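Side-chain contacts in extracellular ligand-binding receptor (Rhodopseudomonas palustris, PDB 4F06), which probably serves as the periplasmic solute-binding component of an ABC transporter for lignin-derived aromatic compounds and binds p-hydroxybenzoic acid: residues A[202-207]-A[233-238]; A[86-91]-A[97-102]; A[33-38]-A[287-292]. One frame throughout, in Å; residues are numbered along the deposited sequence.

Interaction 1. Residues A[202-207]-A[233-238]; sequences LPAGPP and VVTEPD. With PHB (p-hydroxybenzoic acid), chain B.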
loop_
_atom_site.group_PDB
_atom_site.type_symbol
_atom_site.label_atom_id
_atom_site.label_comp_id
_atom_site.label_asym_id
_atom_site.label_seq_id
_atom_site.Cartn_x
_atom_site.Cartn_y
_atom_site.Cartn_z
ATOM N N LEU A 202 -3.348 -1.101 10.785
ATOM C CA LEU A 202 -2.526 0.021 11.235
ATOM C C LEU A 202 -1.519 0.206 10.097
ATOM O O LEU A 202 -1.228 -0.734 9.360
ATOM C CB LEU A 202 -1.785 -0.282 12.549
ATOM C CG LEU A 202 -2.600 -0.896 13.697
ATOM C CD1 LEU A 202 -2.643 -2.415 13.615
ATOM C CD2 LEU A 202 -1.991 -0.474 15.013
ATOM N N PRO A 203 -0.907 1.387 9.945
ATOM C CA PRO A 203 0.090 1.575 8.869
ATOM C C PRO A 203 1.290 0.674 9.148
ATOM O O PRO A 203 1.762 0.530 10.306
ATOM C CB PRO A 203 0.479 3.061 8.996
ATOM C CG PRO A 203 0.107 3.424 10.418
ATOM C CD PRO A 203 -1.143 2.606 10.736
ATOM N N ALA A 204 1.791 0.046 8.085
ATOM C CA ALA A 204 2.927 -0.880 8.246
ATOM C C ALA A 204 4.112 -0.145 8.836
ATOM O O ALA A 204 4.469 0.964 8.446
ATOM C CB ALA A 204 3.267 -1.462 6.910
ATOM N N GLY A 205 4.729 -0.762 9.844
ATOM C CA GLY A 205 5.815 -0.155 10.614
ATOM C C GLY A 205 5.672 -0.515 12.068
ATOM O O GLY A 205 5.026 -1.517 12.410
ATOM N N PRO A 206 6.240 0.315 12.953
ATOM C CA PRO A 206 6.166 -0.013 14.390
ATOM C C PRO A 206 4.746 -0.287 14.926
ATOM O O PRO A 206 4.573 -1.206 15.749
ATOM C CB PRO A 206 6.781 1.216 15.061
ATOM C CG PRO A 206 7.824 1.639 14.043
ATOM C CD PRO A 206 7.142 1.464 12.699
ATOM N N PRO A 207 3.699 0.423 14.433
ATOM C CA PRO A 207 2.377 0.142 15.015
ATOM C C PRO A 207 1.919 -1.294 14.753
ATOM O O PRO A 207 1.347 -1.943 15.649
ATOM C CB PRO A 207 1.453 1.128 14.273
ATOM C CG PRO A 207 2.387 2.293 13.976
ATOM C CD PRO A 207 3.653 1.599 13.531
ATOM N N VAL A 233 -0.412 -5.252 7.933
ATOM C CA VAL A 233 -0.130 -5.659 9.310
ATOM C C VAL A 233 0.924 -6.765 9.398
ATOM O O VAL A 233 1.456 -7.009 10.483
ATOM C CB VAL A 233 -1.472 -6.019 9.988
ATOM C CG1 VAL A 233 -1.263 -6.478 11.430
ATOM C CG2 VAL A 233 -2.454 -4.839 9.918
ATOM N N VAL A 234 1.251 -7.407 8.260
ATOM C CA VAL A 234 2.154 -8.551 8.233
ATOM C C VAL A 234 3.154 -8.428 7.093
ATOM O O VAL A 234 3.514 -9.389 6.443
ATOM C CB VAL A 234 1.408 -9.886 8.192
ATOM C CG1 VAL A 234 0.745 -10.175 9.538
ATOM C CG2 VAL A 234 0.381 -9.898 7.067
ATOM N N THR A 235 3.689 -7.237 6.887
ATOM C CA THR A 235 4.695 -7.058 5.843
ATOM C C THR A 235 5.892 -7.962 6.061
ATOM O O THR A 235 6.328 -8.226 7.189
ATOM C CB THR A 235 5.123 -5.615 5.619
ATOM O OG1 THR A 235 5.727 -5.100 6.792
ATOM C CG2 THR A 235 3.918 -4.753 5.213
ATOM N N GLU A 236 6.445 -8.465 4.946
ATOM C CA GLU A 236 7.429 -9.530 4.999
ATOM C C GLU A 236 8.621 -9.228 5.902
ATOM O O GLU A 236 9.067 -10.127 6.621
ATOM C CB GLU A 236 7.835 -9.965 3.581
ATOM C CG GLU A 236 6.759 -10.811 2.900
ATOM C CD GLU A 236 5.702 -9.987 2.179
ATOM O OE1 GLU A 236 5.654 -8.705 2.282
ATOM O OE2 GLU A 236 4.889 -10.627 1.495
ATOM N N PRO A 237 9.198 -8.000 5.833
ATOM C CA PRO A 237 10.393 -7.794 6.684
ATOM C C PRO A 237 10.130 -7.865 8.169
ATOM O O PRO A 237 11.073 -8.068 8.936
ATOM C CB PRO A 237 10.874 -6.400 6.275
ATOM C CG PRO A 237 10.357 -6.290 4.842
ATOM C CD PRO A 237 8.986 -6.899 4.891
ATOM N N ASP A 238 8.874 -7.764 8.590
ATOM C CA ASP A 238 8.568 -7.937 10.026
ATOM C C ASP A 238 8.192 -9.349 10.387
ATOM O O ASP A 238 8.108 -9.647 11.572
ATOM C CB ASP A 238 7.541 -6.931 10.514
ATOM C CG ASP A 238 8.185 -5.664 11.096
ATOM O OD1 ASP A 238 9.374 -5.685 11.523
ATOM O OD2 ASP A 238 7.484 -4.646 11.195
HETATM C "C1'" PHB B . -1.826 5.543 4.482
HETATM O "O1'" PHB B . -2.645 5.691 3.565
HETATM O "O2'" PHB B . -1.545 6.475 5.312
HETATM C C1 PHB B . -1.195 4.197 4.646
HETATM C C2 PHB B . -1.851 3.044 4.173
HETATM C C3 PHB B . -1.298 1.801 4.367
HETATM C C4 PHB B . -0.113 1.663 5.058
HETATM C C5 PHB B . 0.541 2.780 5.537
HETATM C C6 PHB B . 0.009 4.050 5.353
HETATM O O4 PHB B . 0.443 0.463 5.317
#
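The loop around Leu202 and Ala204 runs beside the turn holding Val233 and Thr235, their backbones closest where CA of Ala204 lies 5.8 Å from CA of Val233. No hydrogen bond joins the two segments; instead the turn at 235-238 holds itself, Asp238 N bonding Thr235 O. Gly205 occupies the N-cap of helix 206-217, at backbone angles (phi 141°) where any side chain would collide with the carbonyl oxygen of Ala204. Its own carbonyl accepts a bond from Thr208 OG1.

Methyl meets methyl in the middle, with Ala204 CB 3.8 Å from Thr235 CG2. Thr235 has OG1 set between its backbone N and carbonyl carbon (chi1 62°), which puts CG2 beside the N and on the alanine. Phe21 touches both residues. Val233 CG2 rests 3.9 Å from the backbone N of Leu202.

In this leucine-binding-protein fold the two segments follow the parallel strands 197-201 and 226-230 of a beta-alpha-beta unit, and their loops border the ligand cleft. There Ala204 N gives the phenolic O4 of p-hydroxybenzoic acid a nearly linear bond (3.1 Å, 176°). Pro203 CB approaches the ligand ring at a slant from outside its perimeter, 3.5 Å from ligand atom C5. Ala204 O is held by Tyr80 OH across the cleft, while Thr82, Ala105, Tyr149 and Asp232 also bond the ligand.

Interaction 2. Residues A[86-91]-A[97-102]; sequences MAVAPL and VPMVVM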
loop_
_atom_site.group_PDB
_atom_site.type_symbol
_atom_site.label_atom_id
_atom_site.label_comp_id
_atom_site.label_asym_id
_atom_site.label_seq_id
_atom_site.Cartn_x
_atom_site.Cartn_y
_atom_site.Cartn_z
HETATM N N MSE A 86 -2.736 14.035 0.772
HETATM C CA MSE A 86 -3.788 15.048 0.727
HETATM C C MSE A 86 -3.276 16.466 0.688
HETATM O O MSE A 86 -3.908 17.329 0.074
HETATM C CB MSE A 86 -4.724 14.874 1.928
HETATM C CG MSE A 86 -5.520 13.571 1.993
HETATM SE SE MSE A 86 -6.845 13.475 0.630
HETATM C CE MSE A 86 -7.843 11.950 1.391
ATOM N N ALA A 87 -2.149 16.721 1.340
ATOM C CA ALA A 87 -1.564 18.061 1.357
ATOM C C ALA A 87 -0.999 18.446 -0.005
ATOM O O ALA A 87 -1.039 19.617 -0.382
ATOM C CB ALA A 87 -0.475 18.119 2.431
ATOM N N VAL A 88 -0.483 17.472 -0.742
ATOM C CA VAL A 88 0.170 17.746 -2.030
ATOM C C VAL A 88 -0.869 17.825 -3.167
ATOM O O VAL A 88 -0.725 18.628 -4.085
ATOM C CB VAL A 88 1.239 16.666 -2.326
ATOM C CG1 VAL A 88 1.822 16.867 -3.711
ATOM C CG2 VAL A 88 2.322 16.747 -1.267
ATOM N N ALA A 89 -1.945 17.026 -3.075
ATOM C CA ALA A 89 -2.939 16.918 -4.162
ATOM C C ALA A 89 -3.433 18.261 -4.748
ATOM O O ALA A 89 -3.474 18.393 -5.974
ATOM C CB ALA A 89 -4.112 16.090 -3.676
ATOM N N PRO A 90 -3.814 19.241 -3.897
ATOM C CA PRO A 90 -4.429 20.476 -4.453
ATOM C C PRO A 90 -3.385 21.310 -5.244
ATOM O O PRO A 90 -3.794 22.219 -5.967
ATOM C CB PRO A 90 -5.064 21.205 -3.226
ATOM C CG PRO A 90 -4.416 20.579 -2.058
ATOM C CD PRO A 90 -3.897 19.225 -2.414
ATOM N N LEU A 91 -2.065 21.040 -5.167
ATOM C CA LEU A 91 -0.988 21.822 -5.838
ATOM C C LEU A 91 -0.894 21.454 -7.305
ATOM O O LEU A 91 -0.356 22.207 -8.112
ATOM C CB LEU A 91 0.456 21.554 -5.168
ATOM C CG LEU A 91 0.587 21.719 -3.679
ATOM C CD1 LEU A 91 1.976 21.305 -3.333
ATOM C CD2 LEU A 91 0.362 23.186 -3.357
ATOM N N VAL A 97 1.813 19.299 -12.819
ATOM C CA VAL A 97 2.688 18.185 -12.464
ATOM C C VAL A 97 1.821 17.014 -11.943
ATOM O O VAL A 97 1.194 17.111 -10.904
ATOM C CB VAL A 97 3.671 18.629 -11.362
ATOM C CG1 VAL A 97 4.488 17.480 -10.787
ATOM C CG2 VAL A 97 4.628 19.725 -11.901
ATOM N N PRO A 98 1.806 15.863 -12.671
ATOM C CA PRO A 98 1.071 14.718 -12.126
ATOM C C PRO A 98 1.771 14.093 -10.931
ATOM O O PRO A 98 2.984 14.252 -10.772
ATOM C CB PRO A 98 1.038 13.719 -13.297
ATOM C CG PRO A 98 1.284 14.586 -14.540
ATOM C CD PRO A 98 2.243 15.655 -14.073
HETATM N N MSE A 99 0.996 13.355 -10.133
HETATM C CA MSE A 99 1.517 12.625 -8.983
HETATM C C MSE A 99 1.112 11.175 -9.101
HETATM O O MSE A 99 -0.083 10.827 -9.218
HETATM C CB MSE A 99 0.985 13.219 -7.676
HETATM C CG MSE A 99 1.479 12.450 -6.420
HETATM SE SE MSE A 99 1.041 13.332 -4.699
HETATM C CE MSE A 99 -0.895 13.187 -4.595
ATOM N N VAL A 100 2.132 10.313 -9.022
ATOM C CA VAL A 100 1.901 8.869 -8.987
ATOM C C VAL A 100 2.014 8.395 -7.543
ATOM O O VAL A 100 3.096 8.369 -6.956
ATOM C CB VAL A 100 2.951 8.153 -9.864
ATOM C CG1 VAL A 100 2.641 6.657 -9.853
ATOM C CG2 VAL A 100 2.901 8.690 -11.300
ATOM N N VAL A 101 0.868 8.111 -6.937
ATOM C CA VAL A 101 0.829 7.724 -5.538
ATOM C C VAL A 101 1.255 6.263 -5.444
ATOM O O VAL A 101 0.651 5.380 -6.073
ATOM C CB VAL A 101 -0.581 7.941 -4.929
ATOM C CG1 VAL A 101 -0.701 7.364 -3.529
ATOM C CG2 VAL A 101 -0.887 9.432 -4.913
HETATM N N MSE A 102 2.277 6.010 -4.612
HETATM C CA MSE A 102 2.868 4.696 -4.494
HETATM C C MSE A 102 2.605 4.038 -3.154
HETATM O O MSE A 102 3.153 2.966 -2.873
HETATM C CB MSE A 102 4.350 4.748 -4.770
HETATM C CG MSE A 102 4.732 5.156 -6.183
HETATM SE SE MSE A 102 6.633 5.617 -6.302
HETATM C CE MSE A 102 6.807 5.713 -8.231
#
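A beta-alpha-beta crossover of the first lobe, running from strand 75-78 through helix 82-88 to strand 99-101, is closed here by Val88 and Ala89 meeting selenomethionine Met99. The chain passes over the sheet and comes back within a few residues, so the 86-91 segment and the strand lie close in sequence as well as in space, with CA of Ala89 7.8 Å from CA of Met99.

Met99 carries the contact. Its side chain leaves the strand almost fully extended, CG opposite the backbone N (chi1 178°), and then bends at its last torsion (chi3 68°). This shape carries the selenium up to the helix and turns the terminal methyl aside. SE touches Val88 CG1 at 3.8 Å, with the two side chains crossing obliquely, and CB of the same valine lies 4.1 Å from SE. The methyl goes to the next residue: Met99 CE lies 4.3 Å from Ala89 N and 4.4 Å from Ala89 CB. The side-chain contacts are all apolar, and all three residues are buried.

Ile116 of the neighbouring strand touches both Ala89 and Met99, and Ala64 of helix 57-69 touches Val88. Val100, the next residue on the strand, instead packs against Ile295 and Met298 of helix 283-301. Neighbouring strand residues thus serve different helix layers, as is typical of the alpha/beta/alpha sandwich in a periplasmic-binding-protein lobe.

Interaction 3. Residues A[33-38]-A[287-292]; sequences VAEHGN and AAYDGA. With SO4 (sulfate ion), chain D.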
loop_
_atom_site.group_PDB
_atom_site.type_symbol
_atom_site.label_atom_id
_atom_site.label_comp_id
_atom_site.label_asym_id
_atom_site.label_seq_id
_atom_site.Cartn_x
_atom_site.Cartn_y
_atom_site.Cartn_z
ATOM N N VAL A 33 14.804 0.579 -13.424
ATOM C CA VAL A 33 15.923 1.093 -14.214
ATOM C C VAL A 33 16.900 -0.019 -14.558
ATOM O O VAL A 33 17.475 -0.040 -15.658
ATOM C CB VAL A 33 16.582 2.291 -13.463
ATOM C CG1 VAL A 33 17.838 2.734 -14.175
ATOM C CG2 VAL A 33 15.582 3.447 -13.361
ATOM N N ALA A 34 17.101 -0.972 -13.659
ATOM C CA ALA A 34 18.014 -2.103 -13.980
ATOM C C ALA A 34 17.523 -2.850 -15.206
ATOM O O ALA A 34 18.338 -3.341 -15.991
ATOM C CB ALA A 34 18.141 -3.043 -12.784
ATOM N N GLU A 35 16.199 -2.964 -15.367
ATOM C CA GLU A 35 15.636 -3.649 -16.509
ATOM C C GLU A 35 15.505 -2.754 -17.728
ATOM O O GLU A 35 15.695 -3.219 -18.857
ATOM C CB GLU A 35 14.273 -4.245 -16.110
ATOM C CG GLU A 35 13.522 -4.971 -17.204
ATOM C CD GLU A 35 14.154 -6.256 -17.640
ATOM O OE1 GLU A 35 15.064 -6.755 -16.947
ATOM O OE2 GLU A 35 13.748 -6.820 -18.684
ATOM N N HIS A 36 15.059 -1.503 -17.523
ATOM C CA HIS A 36 14.529 -0.703 -18.602
ATOM C C HIS A 36 15.365 0.510 -18.949
ATOM O O HIS A 36 15.034 1.242 -19.913
ATOM C CB HIS A 36 13.095 -0.311 -18.304
ATOM C CG HIS A 36 12.173 -1.492 -18.258
ATOM N ND1 HIS A 36 11.954 -2.287 -19.344
ATOM C CD2 HIS A 36 11.424 -2.041 -17.240
ATOM C CE1 HIS A 36 11.095 -3.254 -19.036
ATOM N NE2 HIS A 36 10.757 -3.115 -17.775
ATOM N N GLY A 37 16.396 0.782 -18.151
ATOM C CA GLY A 37 17.274 1.938 -18.404
ATOM C C GLY A 37 16.696 3.251 -17.924
ATOM O O GLY A 37 15.607 3.274 -17.353
ATOM N N ASN A 38 17.415 4.326 -18.192
ATOM C CA ASN A 38 17.054 5.669 -17.717
ATOM C C ASN A 38 16.808 6.637 -18.874
ATOM O O ASN A 38 16.755 7.841 -18.661
ATOM C CB ASN A 38 18.107 6.243 -16.743
ATOM C CG ASN A 38 19.401 6.594 -17.428
ATOM O OD1 ASN A 38 19.666 6.163 -18.536
ATOM N ND2 ASN A 38 20.243 7.371 -16.755
ATOM N N ALA A 287 4.808 -1.075 -5.927
ATOM C CA ALA A 287 4.060 0.145 -6.324
ATOM C C ALA A 287 5.024 1.111 -7.013
ATOM O O ALA A 287 4.616 1.817 -7.934
ATOM C CB ALA A 287 3.430 0.786 -5.108
ATOM N N ALA A 288 6.272 1.155 -6.551
ATOM C CA ALA A 288 7.270 2.040 -7.183
ATOM C C ALA A 288 7.702 1.541 -8.561
ATOM O O ALA A 288 7.872 2.353 -9.477
ATOM C CB ALA A 288 8.469 2.238 -6.242
ATOM N N TYR A 289 7.872 0.227 -8.691
ATOM C CA TYR A 289 8.243 -0.358 -9.980
ATOM C C TYR A 289 7.145 -0.051 -11.017
ATOM O O TYR A 289 7.440 0.413 -12.132
ATOM C CB TYR A 289 8.404 -1.867 -9.768
ATOM C CG TYR A 289 8.929 -2.646 -10.967
ATOM C CD1 TYR A 289 10.316 -2.760 -11.215
ATOM C CD2 TYR A 289 8.052 -3.251 -11.861
ATOM C CE1 TYR A 289 10.802 -3.482 -12.291
ATOM C CE2 TYR A 289 8.538 -3.980 -12.945
ATOM C CZ TYR A 289 9.906 -4.074 -13.178
ATOM O OH TYR A 289 10.415 -4.747 -14.275
ATOM N N ASP A 290 5.880 -0.317 -10.669
ATOM C CA ASP A 290 4.759 -0.027 -11.554
ATOM C C ASP A 290 4.568 1.490 -11.750
ATOM O O ASP A 290 4.133 1.933 -12.832
ATOM C CB ASP A 290 3.491 -0.709 -11.066
ATOM C CG ASP A 290 3.555 -2.217 -11.289
ATOM O OD1 ASP A 290 3.975 -2.654 -12.387
ATOM O OD2 ASP A 290 3.172 -2.954 -10.372
ATOM N N GLY A 291 4.847 2.299 -10.712
ATOM C CA GLY A 291 4.732 3.737 -10.869
ATOM C C GLY A 291 5.786 4.253 -11.848
ATOM O O GLY A 291 5.483 5.151 -12.673
ATOM N N ALA A 292 6.995 3.682 -11.814
ATOM C CA ALA A 292 8.016 4.080 -12.788
ATOM C C ALA A 292 7.573 3.705 -14.220
ATOM O O ALA A 292 7.787 4.505 -15.145
ATOM C CB ALA A 292 9.352 3.436 -12.454
HETATM S S SO4 D . 8.548 -5.853 -17.412
HETATM O O1 SO4 D . 8.972 -4.795 -16.500
HETATM O O2 SO4 D . 9.304 -5.700 -18.656
HETATM O O3 SO4 D . 8.796 -7.164 -16.805
HETATM O O4 SO4 D . 7.143 -5.690 -17.861
#
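His36 and Tyr289 come together through an anion rather than by a direct bond: NE2 of His36 is 3.9 Å from OH of Tyr289, and both donate to the same sulfate oxygen. His36 NE2 reaches sulfate O1 at 2.8 Å in an almost straight bond (176°), and Tyr289 OH gives it a second at 2.7 Å. O1 sits at the edge of both rings, near their planes, and the side chains cross at about a right angle. The sulfate probably comes from the crystallisation liquor; its negative charge could favour a protonated imidazole. With an alanine in place of His36, the sulfate oxygen keeps only Tyr289 of the two and is likely to be held less firmly.

Van der Waals contacts complete the junction. Glu35 CG lies over the centre of the His36 ring, 3.3 Å above its plane, and 4.3 Å from Tyr289 OH. A trans first torsion (chi1 -174°) swings the Tyr289 phenol out toward the end of helix 19-36.

Among the aromatic groups, Trp32 meets the His36 ring and also stands edge-to-face with Tyr289, which has Phe267 as a second edge-to-face partner. Trp32 lines a second p-hydroxybenzoic acid pocket with Tyr296, whose OH bonds Gly37 O. The contact joins helix 19-36 to helix 283-301, where the chain has crossed back into the first lobe, as in periplasmic binding proteins of this family.

Interactions 2 and 3 belong to the same lobe, their centres 19 Å apart, and they touch directly: Val100 CG1 packs 3.7 Å from Gly291 CA, joining strand 99-101 to helix 283-301. Interaction 1 lies in the other lobe, with its centre 24 Å from each of theirs and nearest atoms about 11 Å away. It alone contacts the p-hydroxybenzoic acid in the cleft. Interaction 2 stands further back, the Met99 side chain being about 11 Å from a bound p-hydroxybenzoic acid, yet the residues flanking its segments include Thr82, Asn103, Ala104 and Ala105 of the cleft pocket. Interaction 3 instead adjoins the second ligand molecule, about 4 Å from the His36 side chain.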